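Local coordinates for protein tripeptidase (Staphylococcus aureus subsp. aureus, PDB 3RZA) that probably hydrolyses tripeptides as a metallopeptidase of the M20 family, using a two-metal centre that here holds zinc and calcium, at residues N28-L33 with T124-D129; I36-G41 with D129-L134; D100-A105 with K364-N369; N107-V112 with Y119-T124; L358-E363 with E370-K375. One frame throughout, in Å; residues are numbered along the deposited sequence. Where two conformers were deposited one is given.

Contact 1 (N28-L33 with T124-D129). With ZN (zinc ion), chain C; CA (calcium ion), chain D.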
# COMPACT_ATOMS: atom_id res chain seq x y z
N ASN A 28 -7.13 29.44 33.13
CA ASN A 28 -7.74 30.30 32.10
C ASN A 28 -6.79 30.57 30.92
O ASN A 28 -7.22 30.50 29.78
CB ASN A 28 -8.24 31.63 32.69
CG ASN A 28 -9.40 31.44 33.69
OD1 ASN A 28 -10.08 30.42 33.69
ND2 ASN A 28 -9.61 32.44 34.52
N THR A 29 -5.51 30.80 31.21
CA THR A 29 -4.48 30.98 30.17
C THR A 29 -4.31 29.73 29.32
O THR A 29 -4.27 29.83 28.09
CB THR A 29 -3.13 31.38 30.79
OG1 THR A 29 -3.30 32.63 31.45
CG2 THR A 29 -2.02 31.51 29.72
N PHE A 30 -4.29 28.57 29.95
CA PHE A 30 -4.22 27.30 29.23
C PHE A 30 -5.43 27.12 28.31
O PHE A 30 -5.27 26.75 27.15
CB PHE A 30 -4.14 26.12 30.22
CG PHE A 30 -4.14 24.79 29.56
CD1 PHE A 30 -3.07 24.41 28.79
CD2 PHE A 30 -5.22 23.93 29.67
CE1 PHE A 30 -3.03 23.22 28.15
CE2 PHE A 30 -5.20 22.67 29.02
CZ PHE A 30 -4.10 22.32 28.28
N LEU A 31 -6.63 27.38 28.84
CA LEU A 31 -7.87 27.22 28.06
C LEU A 31 -7.91 28.19 26.87
O LEU A 31 -8.27 27.80 25.76
CB LEU A 31 -9.12 27.37 28.96
CG LEU A 31 -9.32 26.30 30.06
CD1 LEU A 31 -10.39 26.70 31.06
CD2 LEU A 31 -9.62 24.92 29.50
N GLU A 32 -7.45 29.42 27.09
CA GLU A 32 -7.34 30.42 26.03
C GLU A 32 -6.46 29.93 24.86
O GLU A 32 -6.87 30.03 23.68
CB GLU A 32 -6.78 31.74 26.59
CG GLU A 32 -6.90 32.93 25.62
CD GLU A 32 -6.19 34.19 26.11
OE1 GLU A 32 -5.79 34.26 27.30
OE2 GLU A 32 -6.06 35.12 25.27
N LEU A 33 -5.29 29.38 25.20
CA LEU A 33 -4.32 28.97 24.19
C LEU A 33 -4.76 27.76 23.37
O LEU A 33 -4.55 27.76 22.15
CB LEU A 33 -2.95 28.70 24.81
CG LEU A 33 -2.18 29.88 25.38
CD1 LEU A 33 -0.92 29.35 26.05
CD2 LEU A 33 -1.82 30.92 24.32
N THR A 124 -11.19 16.38 18.63
CA THR A 124 -9.85 16.91 18.40
C THR A 124 -8.94 16.43 19.52
O THR A 124 -9.39 15.86 20.51
CB THR A 124 -9.85 18.46 18.40
OG1 THR A 124 -10.00 18.94 19.75
CG2 THR A 124 -10.99 19.03 17.52
N ILE A 125 -7.66 16.72 19.36
CA ILE A 125 -6.70 16.68 20.44
C ILE A 125 -7.01 17.85 21.42
O ILE A 125 -7.88 18.68 21.14
CB ILE A 125 -5.21 16.71 19.89
CG1 ILE A 125 -4.83 18.05 19.22
CG2 ILE A 125 -4.98 15.56 18.89
CD1 ILE A 125 -3.42 18.38 19.33
N LEU A 126 -6.32 17.89 22.56
CA LEU A 126 -6.42 19.04 23.48
C LEU A 126 -5.38 20.10 23.11
O LEU A 126 -5.66 21.29 23.15
CB LEU A 126 -6.22 18.59 24.95
CG LEU A 126 -6.34 19.60 26.10
CD1 LEU A 126 -7.63 20.42 26.01
CD2 LEU A 126 -6.27 18.89 27.47
N GLY A 127 -4.18 19.66 22.76
CA GLY A 127 -3.05 20.56 22.65
C GLY A 127 -2.44 20.97 23.98
O GLY A 127 -1.75 22.00 24.05
N ALA A 128 -2.60 20.14 25.02
CA ALA A 128 -1.74 20.24 26.23
C ALA A 128 -0.28 20.13 25.85
O ALA A 128 0.57 20.82 26.40
CB ALA A 128 -2.10 19.17 27.24
N ASP A 129 -0.00 19.23 24.92
CA ASP A 129 1.23 19.21 24.18
C ASP A 129 1.16 20.28 23.03
O ASP A 129 0.55 20.00 21.97
CB ASP A 129 1.45 17.83 23.63
CG ASP A 129 2.74 17.71 22.89
OD1 ASP A 129 3.63 18.56 23.00
OD2 ASP A 129 2.88 16.71 22.15
ZN ZN C . 5.58 18.72 22.35
CA CA D . 3.81 16.32 20.34
O HOH W 1 6.05 16.90 21.44
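Phe30 meets Ala128 with the rim of its ring, not with a face, and this one aromatic side chain carries the contact from helix 23-34. Phe30 CZ lies 3.8 Å from Ala128 CA, which sits in the ring plane, and 3.9 Å from Ala128 CB. With CG anti to the backbone N (chi1 177°), the ring reaches across to the start of helix 128-147. Leu126 adds a second apolar touch at the same edge, its CD2 4.1 Å from Phe30 CZ. Alanine suits the spot because its short side chain lets the phenyl group come right up to the main chain. Gly127 before it is the N-cap residue; at its phi of 77° a CB would press on the carbonyl O of Leu126. Two residues after Gly127, Asp129 bridges zinc through OD1 (2.1 Å) and calcium through OD2 (2.1 Å), as the bridging aspartate of M20 peptidases does. The apolar contact lies at the helix start, directly before this ligand. Glu370 holds the backbone N of Gly127 and Asp129, while the Phe30 ring also packs on Ala135 of helix 128-147 and on Ile118 of strand 117-119, and Leu126 rests on Ile118 and on Met372 of strand 371-373.

Contact 2 (I36-G41 with D129-L134). With ZN (zinc ion), chain C; CA (calcium ion), chain D.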
# COMPACT_ATOMS: atom_id res chain seq x y z
N ILE A 36 -7.03 28.47 20.33
CA ILE A 36 -6.46 29.13 19.14
C ILE A 36 -5.81 28.03 18.32
O ILE A 36 -4.80 27.46 18.75
CB ILE A 36 -5.40 30.19 19.51
CG1 ILE A 36 -6.00 31.33 20.34
CG2 ILE A 36 -4.80 30.77 18.24
CD1 ILE A 36 -4.99 32.01 21.25
N ASP A 37 -6.38 27.73 17.14
CA ASP A 37 -5.89 26.68 16.26
C ASP A 37 -4.42 26.99 15.92
O ASP A 37 -4.11 28.12 15.54
CB ASP A 37 -6.67 26.64 14.93
CG ASP A 37 -8.14 26.30 15.10
OD1 ASP A 37 -8.59 25.97 16.20
OD2 ASP A 37 -8.88 26.39 14.10
N SER A 38 -3.54 26.01 16.13
CA SER A 38 -2.14 26.10 15.69
C SER A 38 -1.63 24.73 15.23
O SER A 38 -0.58 24.25 15.68
CB SER A 38 -1.27 26.66 16.82
OG SER A 38 -1.32 25.82 17.96
N GLU A 39 -2.34 24.11 14.28
CA GLU A 39 -1.88 22.84 13.69
C GLU A 39 -0.56 23.11 13.03
O GLU A 39 -0.36 24.20 12.48
CB GLU A 39 -2.88 22.31 12.66
CG GLU A 39 -4.19 21.77 13.25
CD GLU A 39 -5.10 21.10 12.21
OE1 GLU A 39 -5.10 21.53 11.04
OE2 GLU A 39 -5.84 20.16 12.58
N THR A 40 0.37 22.15 13.12
CA THR A 40 1.76 22.36 12.66
C THR A 40 1.79 22.81 11.20
O THR A 40 1.00 22.33 10.37
CB THR A 40 2.63 21.07 12.91
OG1 THR A 40 4.04 21.39 12.82
CG2 THR A 40 2.28 19.93 11.96
N GLY A 41 2.63 23.80 10.92
CA GLY A 41 2.63 24.51 9.65
C GLY A 41 1.68 25.68 9.49
O GLY A 41 1.87 26.48 8.58
N ASP A 129 -0.00 19.23 24.92
CA ASP A 129 1.23 19.21 24.18
C ASP A 129 1.16 20.28 23.03
O ASP A 129 0.55 20.00 21.97
CB ASP A 129 1.45 17.83 23.63
CG ASP A 129 2.74 17.71 22.89
OD1 ASP A 129 3.63 18.56 23.00
OD2 ASP A 129 2.88 16.71 22.15
N ASP A 130 1.75 21.47 23.19
CA ASP A 130 2.64 21.89 24.29
C ASP A 130 2.19 23.20 24.94
O ASP A 130 2.98 23.90 25.59
CB ASP A 130 4.07 21.99 23.76
CG ASP A 130 5.14 22.04 24.86
OD1 ASP A 130 4.88 21.49 25.96
OD2 ASP A 130 6.21 22.70 24.65
N LYS A 131 0.89 23.49 24.87
CA LYS A 131 0.36 24.74 25.38
C LYS A 131 0.31 24.78 26.94
O LYS A 131 0.21 25.85 27.50
CB LYS A 131 -1.00 25.04 24.72
CG LYS A 131 -0.86 25.23 23.19
CD LYS A 131 -2.15 25.28 22.43
CE LYS A 131 -1.92 25.91 21.06
NZ LYS A 131 -3.10 25.84 20.12
N ALA A 132 0.40 23.62 27.61
CA ALA A 132 0.66 23.54 29.06
C ALA A 132 1.98 24.21 29.39
O ALA A 132 2.05 25.01 30.33
CB ALA A 132 0.67 22.07 29.54
N GLY A 133 3.00 23.92 28.59
CA GLY A 133 4.28 24.59 28.69
C GLY A 133 4.21 26.09 28.50
O GLY A 133 4.78 26.84 29.29
N LEU A 134 3.50 26.53 27.47
CA LEU A 134 3.32 27.96 27.21
C LEU A 134 2.56 28.65 28.34
O LEU A 134 2.91 29.76 28.72
CB LEU A 134 2.59 28.19 25.88
CG LEU A 134 3.36 27.80 24.62
CD1 LEU A 134 2.47 27.95 23.40
CD2 LEU A 134 4.61 28.63 24.46
ZN ZN C . 5.58 18.72 22.35
CA CA D . 3.81 16.32 20.34
O HOH W 1 6.05 16.90 21.44
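Lys131 and Ser38 are joined by one of two hydrogen bonds that the lysine ammonium sends into the loop between helices 23-34 and 46-56. Lys131 NZ gives a bond of 2.7 Å to Ile36 O, entering almost in line with the carbonyl at a C=O...N angle of 164°. The other runs from Lys131 NZ to Ser38 OG at 2.8 Å. A further bond, from the same NZ to Leu33 O at the end of helix 23-34, completes the grip. Ser38 in turn gives its hydroxyl to Met99 O, so a serine fits here as a small group able to accept from the lysine and donate to a backbone carbonyl.

The extended lysine chain carries the ammonium to these oxygens: CG lies beside the backbone N (chi1 -63°), the rest runs straight, and Lys131 CE passes Ser38 OG at 3.2 Å. The apolar neighbour is Ile46 of helix 46-56, which touches the side chains of Ile36, Ser38 and Lys131 alike.

Among charges, Asp37 OD1 remains 6.7 Å from Lys131 NZ and bonds to Asn107 N instead. At the head of the lysine's helix the metal-bridging Asp129 is followed by a cis peptide before Asp130, a feature known from M20 peptidases. The ammonium is therefore buried among neutral oxygens, and its positive charge is probably balanced largely by carbonyl dipoles.

Contact 3 (D100-A105 with K364-N369). With CA (calcium ion), chain D.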
# COMPACT_ATOMS: atom_id res chain seq x y z
N ASP A 100 3.00 25.04 18.07
CA ASP A 100 2.21 24.16 17.19
C ASP A 100 1.73 22.87 17.89
O ASP A 100 2.31 22.43 18.88
CB ASP A 100 2.96 23.80 15.89
CG ASP A 100 4.24 22.97 16.13
OD1 ASP A 100 5.00 23.31 17.06
OD2 ASP A 100 4.49 22.00 15.38
N THR A 101 0.64 22.30 17.36
CA THR A 101 0.11 21.01 17.78
C THR A 101 0.03 20.07 16.57
O THR A 101 0.08 20.52 15.43
CB THR A 101 -1.30 21.18 18.33
OG1 THR A 101 -2.19 21.43 17.24
CG2 THR A 101 -1.37 22.31 19.30
N VAL A 102 -0.16 18.78 16.84
CA VAL A 102 -0.49 17.82 15.76
C VAL A 102 -1.92 18.04 15.26
O VAL A 102 -2.66 18.89 15.80
CB VAL A 102 -0.31 16.34 16.17
CG1 VAL A 102 1.12 16.08 16.71
CG2 VAL A 102 -1.38 15.92 17.18
N VAL A 103 -2.26 17.34 14.18
CA VAL A 103 -3.63 17.23 13.65
C VAL A 103 -4.35 16.07 14.39
O VAL A 103 -3.69 15.13 14.79
CB VAL A 103 -3.55 16.95 12.09
CG1 VAL A 103 -4.91 16.65 11.49
CG2 VAL A 103 -2.90 18.15 11.36
N PRO A 104 -5.71 16.13 14.57
CA PRO A 104 -6.66 17.21 14.31
C PRO A 104 -6.78 18.13 15.50
O PRO A 104 -7.05 17.65 16.59
CB PRO A 104 -7.98 16.47 14.07
CG PRO A 104 -7.86 15.21 14.86
CD PRO A 104 -6.40 14.90 15.01
N ALA A 105 -6.59 19.43 15.27
CA ALA A 105 -6.70 20.44 16.34
C ALA A 105 -7.26 21.76 15.80
O ALA A 105 -6.73 22.85 16.11
CB ALA A 105 -5.36 20.65 16.98
N LYS A 364 -1.87 10.88 26.93
CA LYS A 364 -2.50 10.44 25.69
C LYS A 364 -2.36 11.49 24.58
O LYS A 364 -3.31 11.77 23.82
CB LYS A 364 -3.97 10.08 25.93
CG LYS A 364 -4.19 9.01 27.00
CD LYS A 364 -5.34 8.07 26.61
CE LYS A 364 -5.56 6.98 27.63
NZ LYS A 364 -6.18 7.56 28.83
N ILE A 365 -1.15 12.06 24.48
CA ILE A 365 -0.88 13.14 23.52
C ILE A 365 -0.94 12.59 22.10
O ILE A 365 -0.80 11.40 21.89
CB ILE A 365 0.48 13.89 23.81
CG1 ILE A 365 1.72 12.97 23.62
CG2 ILE A 365 0.46 14.49 25.22
CD1 ILE A 365 3.08 13.71 23.72
N HIS A 366 -1.25 13.47 21.16
CA HIS A 366 -1.45 13.13 19.73
C HIS A 366 -2.67 12.27 19.45
O HIS A 366 -2.73 11.62 18.41
CB HIS A 366 -0.23 12.43 19.10
CG HIS A 366 1.04 13.19 19.22
ND1 HIS A 366 2.18 12.78 18.56
CD2 HIS A 366 1.37 14.32 19.87
CE1 HIS A 366 3.16 13.62 18.81
NE2 HIS A 366 2.69 14.58 19.60
N THR A 367 -3.62 12.22 20.39
CA THR A 367 -4.86 11.49 20.20
C THR A 367 -5.99 12.37 20.67
O THR A 367 -5.79 13.30 21.47
CB THR A 367 -4.90 10.14 21.00
OG1 THR A 367 -5.16 10.38 22.39
CG2 THR A 367 -3.60 9.33 20.82
N THR A 368 -7.19 12.03 20.23
CA THR A 368 -8.39 12.75 20.64
C THR A 368 -8.82 12.48 22.11
O THR A 368 -9.76 13.09 22.58
CB THR A 368 -9.60 12.49 19.67
OG1 THR A 368 -9.98 11.12 19.72
CG2 THR A 368 -9.26 12.86 18.22
N ASN A 369 -8.16 11.55 22.80
CA ASN A 369 -8.30 11.36 24.27
C ASN A 369 -7.24 12.10 25.10
O ASN A 369 -7.12 11.85 26.29
CB ASN A 369 -8.24 9.86 24.62
CG ASN A 369 -9.30 9.07 23.94
OD1 ASN A 369 -10.48 9.40 24.02
ND2 ASN A 369 -8.90 8.02 23.24
CA CA D . 3.81 16.32 20.34
O HOH W 1 6.05 16.90 21.44
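Val102 CG1 sits over one face of the His366 imidazole, a CH-pi contact on the calcium side of the two-metal centre of this M20-type catalytic domain. Val102 CG1 is 3.6 Å from the centroid of the His366 ring and 10° off its normal, so it lies over the middle of the face, while the side chains cross at about a right angle. The ring edge does other work: His366 NE2 binds calcium at 2.2 Å, and Asp129 and Glu163 bind the same ion. The second methyl, Val102 CG2, reaches back to His366 CA at 3.8 Å. A branched valine suits the place because one methyl covers the ring and the other its root, without offering a competing ligand. A looser touch follows between Pro104 CG and Thr368 CG2 at 4.3 Å; the peptide bond before Pro104 is cis.

Behind the histidine stands a type II beta turn from Lys364 to Thr367. His366 occupies its third position with a positive phi of 67°, a left-handed conformation, as expected there in a type II turn. The backbone bond of this turn is weak, but Thr367 OG1 also donates to Lys364 O at 2.7 Å and closes an ST turn by accepting from Asn369 N at 3.2 Å.

On the valine side, Thr101 is tied through its backbone to Ser38 and Thr40, and Asp100 OD2 takes bonds from Thr40 OG1 and Glu163 N, linking this loop to the one carrying a calcium ligand. Thr101 OG1 donates to Val102 O at 3.0 Å.

Contact 4 (N107-V112 with Y119-T124)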
# COMPACT_ATOMS: atom_id res chain seq x y z
N ASN A 107 -10.67 23.91 16.08
CA ASN A 107 -11.89 24.12 16.85
C ASN A 107 -11.90 23.22 18.11
O ASN A 107 -12.85 22.48 18.36
CB ASN A 107 -13.11 23.90 15.93
CG ASN A 107 -14.26 24.80 16.26
OD1 ASN A 107 -14.55 25.10 17.43
ND2 ASN A 107 -14.96 25.25 15.20
N VAL A 108 -10.80 23.28 18.87
CA VAL A 108 -10.67 22.52 20.11
C VAL A 108 -11.66 23.10 21.14
O VAL A 108 -11.72 24.33 21.33
CB VAL A 108 -9.23 22.58 20.70
CG1 VAL A 108 -9.16 21.88 22.10
CG2 VAL A 108 -8.22 21.98 19.73
N LYS A 109 -12.43 22.22 21.77
CA LYS A 109 -13.45 22.60 22.74
C LYS A 109 -13.12 21.93 24.08
O LYS A 109 -13.62 20.85 24.37
CB LYS A 109 -14.83 22.15 22.24
CG LYS A 109 -15.33 22.92 21.01
CD LYS A 109 -16.80 22.54 20.70
CE LYS A 109 -17.19 22.78 19.23
NZ LYS A 109 -18.62 22.36 18.95
N PRO A 110 -12.23 22.57 24.90
CA PRO A 110 -11.77 21.90 26.12
C PRO A 110 -12.86 21.82 27.21
O PRO A 110 -13.68 22.72 27.31
CB PRO A 110 -10.62 22.79 26.59
CG PRO A 110 -11.03 24.13 26.17
CD PRO A 110 -11.70 23.94 24.82
N ILE A 111 -12.85 20.74 27.99
CA ILE A 111 -13.80 20.53 29.09
C ILE A 111 -13.02 20.27 30.38
O ILE A 111 -12.15 19.40 30.41
CB ILE A 111 -14.73 19.32 28.83
CG1 ILE A 111 -15.29 19.38 27.38
CG2 ILE A 111 -15.86 19.27 29.89
CD1 ILE A 111 -16.46 18.42 27.07
N VAL A 112 -13.33 21.04 31.43
CA VAL A 112 -12.77 20.85 32.76
C VAL A 112 -13.75 20.00 33.60
O VAL A 112 -14.87 20.44 33.90
CB VAL A 112 -12.50 22.20 33.43
CG1 VAL A 112 -11.80 21.99 34.79
CG2 VAL A 112 -11.65 23.09 32.51
N TYR A 119 -10.04 17.79 29.37
CA TYR A 119 -10.14 16.98 28.15
C TYR A 119 -10.53 17.87 26.97
O TYR A 119 -11.02 18.98 27.15
CB TYR A 119 -11.25 15.91 28.30
CG TYR A 119 -11.06 14.96 29.47
CD1 TYR A 119 -11.53 15.29 30.74
CD2 TYR A 119 -10.43 13.74 29.29
CE1 TYR A 119 -11.38 14.41 31.81
CE2 TYR A 119 -10.25 12.86 30.36
CZ TYR A 119 -10.72 13.20 31.62
OH TYR A 119 -10.55 12.33 32.66
N SER A 120 -10.38 17.32 25.77
CA SER A 120 -11.09 17.82 24.58
C SER A 120 -12.55 17.32 24.61
O SER A 120 -12.95 16.60 25.53
CB SER A 120 -10.39 17.33 23.30
OG SER A 120 -10.64 15.94 23.06
N ASP A 121 -13.33 17.67 23.60
CA ASP A 121 -14.66 17.03 23.43
C ASP A 121 -14.58 15.64 22.72
O ASP A 121 -15.61 15.08 22.42
CB ASP A 121 -15.70 17.98 22.78
CG ASP A 121 -15.46 18.24 21.28
OD1 ASP A 121 -14.50 17.73 20.67
OD2 ASP A 121 -16.26 18.99 20.70
N GLY A 122 -13.37 15.13 22.43
CA GLY A 122 -13.22 13.85 21.75
C GLY A 122 -13.16 13.89 20.22
O GLY A 122 -12.87 12.86 19.62
N THR A 123 -13.42 15.04 19.60
CA THR A 123 -13.31 15.23 18.13
C THR A 123 -11.93 15.78 17.69
O THR A 123 -11.57 15.68 16.52
CB THR A 123 -14.39 16.20 17.63
OG1 THR A 123 -14.12 17.52 18.11
CG2 THR A 123 -15.77 15.76 18.10
N THR A 124 -11.19 16.38 18.63
CA THR A 124 -9.85 16.91 18.40
C THR A 124 -8.94 16.43 19.52
O THR A 124 -9.39 15.86 20.51
CB THR A 124 -9.85 18.46 18.40
OG1 THR A 124 -10.00 18.94 19.75
CG2 THR A 124 -10.99 19.03 17.52
O HOH W 2 -14.43 20.19 17.51
O HOH W 3 -12.44 19.37 21.22
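The beta hairpin of strands 111-112 and 117-119 brings Ile111 and Tyr119 together as an antiparallel hydrogen-bonded pair. Ile111 N donates to Tyr119 O at 2.7 Å, and Tyr119 N returns a bond to Ile111 O at 2.9 Å, both nearly straight. Their side chains lie on the same face of the sheet, and the Tyr119 hydroxyl bonds to Asp115 in the connecting loop. Pro110 has no N-H to give, yet its CA-H leans on Tyr119 O at 3.2 Å.

Further out water takes over. Water 3 accepts from Lys109 N and Asp121 N and donates to Thr124 OG1; water 2 donates to both Asn107 O and Thr123 OG1. The Lys109 stem passes obliquely across the aspartate, Lys109 CD 3.6 Å from Asp121 OD2, though the ammonium stays beyond salt-bridge distance. Val108 CG2 meets Thr124 OG1 at 3.5 Å.

Two side chains hold the bends after the second strand. Ser120 OG accepts from Gly122 N at 2.9 Å and gives its proton to Thr124 O. Asp121 OD1 takes Thr123 OG1 at 2.6 Å through its syn lone pair and Thr123 N from the anti side, 35° out of the carboxylate plane. Glycine fits position 122, where at a phi of 90° a CB would press on the carbonyl O of Asp121. The result is a short hairpin with overlapping ST and Asx turns at its exit.

Contact 5 (L358-E363 with E370-K375)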
# COMPACT_ATOMS: atom_id res chain seq x y z
N LEU A 358 11.89 18.92 30.69
CA LEU A 358 11.08 18.78 31.89
C LEU A 358 9.80 18.04 31.57
O LEU A 358 9.14 18.34 30.57
CB LEU A 358 10.71 20.16 32.44
CG LEU A 358 11.85 21.08 32.83
CD1 LEU A 358 11.27 22.45 33.25
CD2 LEU A 358 12.74 20.47 33.94
N GLY A 359 9.42 17.11 32.45
CA GLY A 359 8.13 16.45 32.36
C GLY A 359 7.00 17.45 32.49
O GLY A 359 7.03 18.29 33.39
N VAL A 360 6.05 17.40 31.54
CA VAL A 360 4.87 18.26 31.54
C VAL A 360 3.65 17.57 32.22
O VAL A 360 2.70 18.25 32.65
CB VAL A 360 4.52 18.70 30.08
CG1 VAL A 360 3.27 19.60 30.05
CG2 VAL A 360 5.70 19.43 29.45
N GLY A 361 3.65 16.22 32.29
CA GLY A 361 2.51 15.48 32.86
C GLY A 361 1.26 15.38 31.97
O GLY A 361 0.24 14.84 32.40
N TYR A 362 1.36 15.85 30.72
CA TYR A 362 0.26 15.66 29.75
C TYR A 362 0.14 14.17 29.40
O TYR A 362 1.10 13.39 29.59
CB TYR A 362 0.39 16.57 28.50
CG TYR A 362 1.77 16.69 27.83
CD1 TYR A 362 2.59 15.57 27.60
CD2 TYR A 362 2.22 17.91 27.35
CE1 TYR A 362 3.83 15.68 26.97
CE2 TYR A 362 3.48 18.02 26.71
CZ TYR A 362 4.26 16.89 26.52
OH TYR A 362 5.50 16.94 25.88
N GLU A 363 -1.05 13.76 28.98
CA GLU A 363 -1.35 12.33 28.81
C GLU A 363 -2.12 12.07 27.52
O GLU A 363 -2.91 12.90 27.10
CB GLU A 363 -2.14 11.84 29.99
CG GLU A 363 -1.30 11.65 31.28
CD GLU A 363 -2.13 11.11 32.44
OE1 GLU A 363 -3.38 11.16 32.34
OE2 GLU A 363 -1.53 10.64 33.44
N GLU A 370 -6.48 13.02 24.48
CA GLU A 370 -5.45 13.77 25.21
C GLU A 370 -6.06 14.47 26.38
O GLU A 370 -7.15 15.02 26.25
CB GLU A 370 -4.75 14.79 24.32
CG GLU A 370 -3.63 15.61 25.04
CD GLU A 370 -2.96 16.62 24.13
OE1 GLU A 370 -3.40 16.76 22.97
OE2 GLU A 370 -2.01 17.29 24.59
N ARG A 371 -5.36 14.46 27.51
CA ARG A 371 -5.83 15.17 28.69
C ARG A 371 -4.71 15.75 29.49
O ARG A 371 -3.56 15.30 29.38
CB ARG A 371 -6.68 14.24 29.57
CG ARG A 371 -5.91 13.07 30.20
CD ARG A 371 -6.82 12.14 30.99
NE ARG A 371 -6.00 11.24 31.81
CZ ARG A 371 -6.45 10.40 32.76
NH1 ARG A 371 -7.75 10.28 33.03
NH2 ARG A 371 -5.57 9.67 33.44
N MSE A 372 -5.05 16.75 30.32
CA MSE A 372 -4.07 17.44 31.17
C MSE A 372 -4.58 17.39 32.61
O MSE A 372 -5.66 17.92 32.87
CB MSE A 372 -3.89 18.88 30.72
CG MSE A 372 -2.77 19.64 31.41
SE MSE A 372 -1.03 18.90 31.15
CE MSE A 372 -0.08 19.75 32.58
N PRO A 373 -3.80 16.79 33.54
CA PRO A 373 -4.19 16.94 34.94
C PRO A 373 -3.98 18.37 35.44
O PRO A 373 -2.92 18.94 35.19
CB PRO A 373 -3.26 15.96 35.68
CG PRO A 373 -2.43 15.28 34.60
CD PRO A 373 -2.50 16.09 33.41
N ILE A 374 -4.99 18.93 36.10
CA ILE A 374 -4.91 20.29 36.66
C ILE A 374 -3.79 20.36 37.71
O ILE A 374 -3.03 21.31 37.73
CB ILE A 374 -6.29 20.77 37.28
CG1 ILE A 374 -7.37 20.93 36.20
CG2 ILE A 374 -6.14 22.10 38.03
CD1 ILE A 374 -8.85 20.85 36.79
N LYS A 375 -3.66 19.32 38.54
CA LYS A 375 -2.61 19.29 39.57
C LYS A 375 -1.20 19.35 38.93
O LYS A 375 -0.32 20.03 39.45
CB LYS A 375 -2.75 18.05 40.47
CG LYS A 375 -1.69 17.95 41.60
CD LYS A 375 -1.96 16.79 42.50
CE LYS A 375 -0.95 16.73 43.61
NZ LYS A 375 -1.17 15.53 44.47
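Glu363 and Arg371 lie with carboxylate and guanidinium planes 18° apart, nearly coplanar, and the acid meets the guanidinium at its edge. A single oxygen takes both bonds: Glu363 OE1 is 2.7 Å from Arg371 NE, which approaches nearly along the C-O direction, and 2.9 Å from Arg371 NH2, which comes from the syn side. The extended chains lead away from a lone antiparallel bridge between the same residues, in which Glu363 N donates to Arg371 O and Arg371 N donates to Glu363 O. Long, flexible residues suit this pair because extended side chains leaving a bridged pair can meet at their ends beyond the backbone. The guanidinium also makes a cation-pi contact with Tyr117.

Deeper in the core, residue 372, a selenomethionine, bends at chi2 (61°) and lays its selenium, Met372 SE, 3.8 Å from Tyr362 CB. Met372 CE lies 3.2 Å from Val360 O and 4.2 Å from Val360 CG1. Val360 CB lies above one face of the Tyr362 ring, offset toward the rim. Pro373 turns its ring toward Gly361, Pro373 CD 3.2 Å from Gly361 O. Glu370 CG passes Glu363 O at 3.5 Å. An outer ion pair, in which each charge probably offsets the other, thus adjoins an apolar core; the bonds of Tyr362 OH to the zinc ligand Asp186 and of Glu370 to Asp129 N are consistent with second-shell positions beside the metals.

From the N terminus, contact 1 closes the first long loop, tying helix 23-34 to the start of helix 128-147. Contact 2 crosses it, leaving the loop after helix 23-34 and returning to the same second helix; the two share Asp129. Contact 3 opens within both loops and closes far later, near the C terminus, so it crosses contacts 1 and 2 and joins the loop after strand 93-98 to the one before strand 371-373. Contact 4 is a local hairpin lying within the spans of contacts 1, 2 and 3. Contact 5, another local closure, follows contacts 1 and 2 in series and crosses contact 3; its strand 371-373 shares a three-stranded sheet with contact 4.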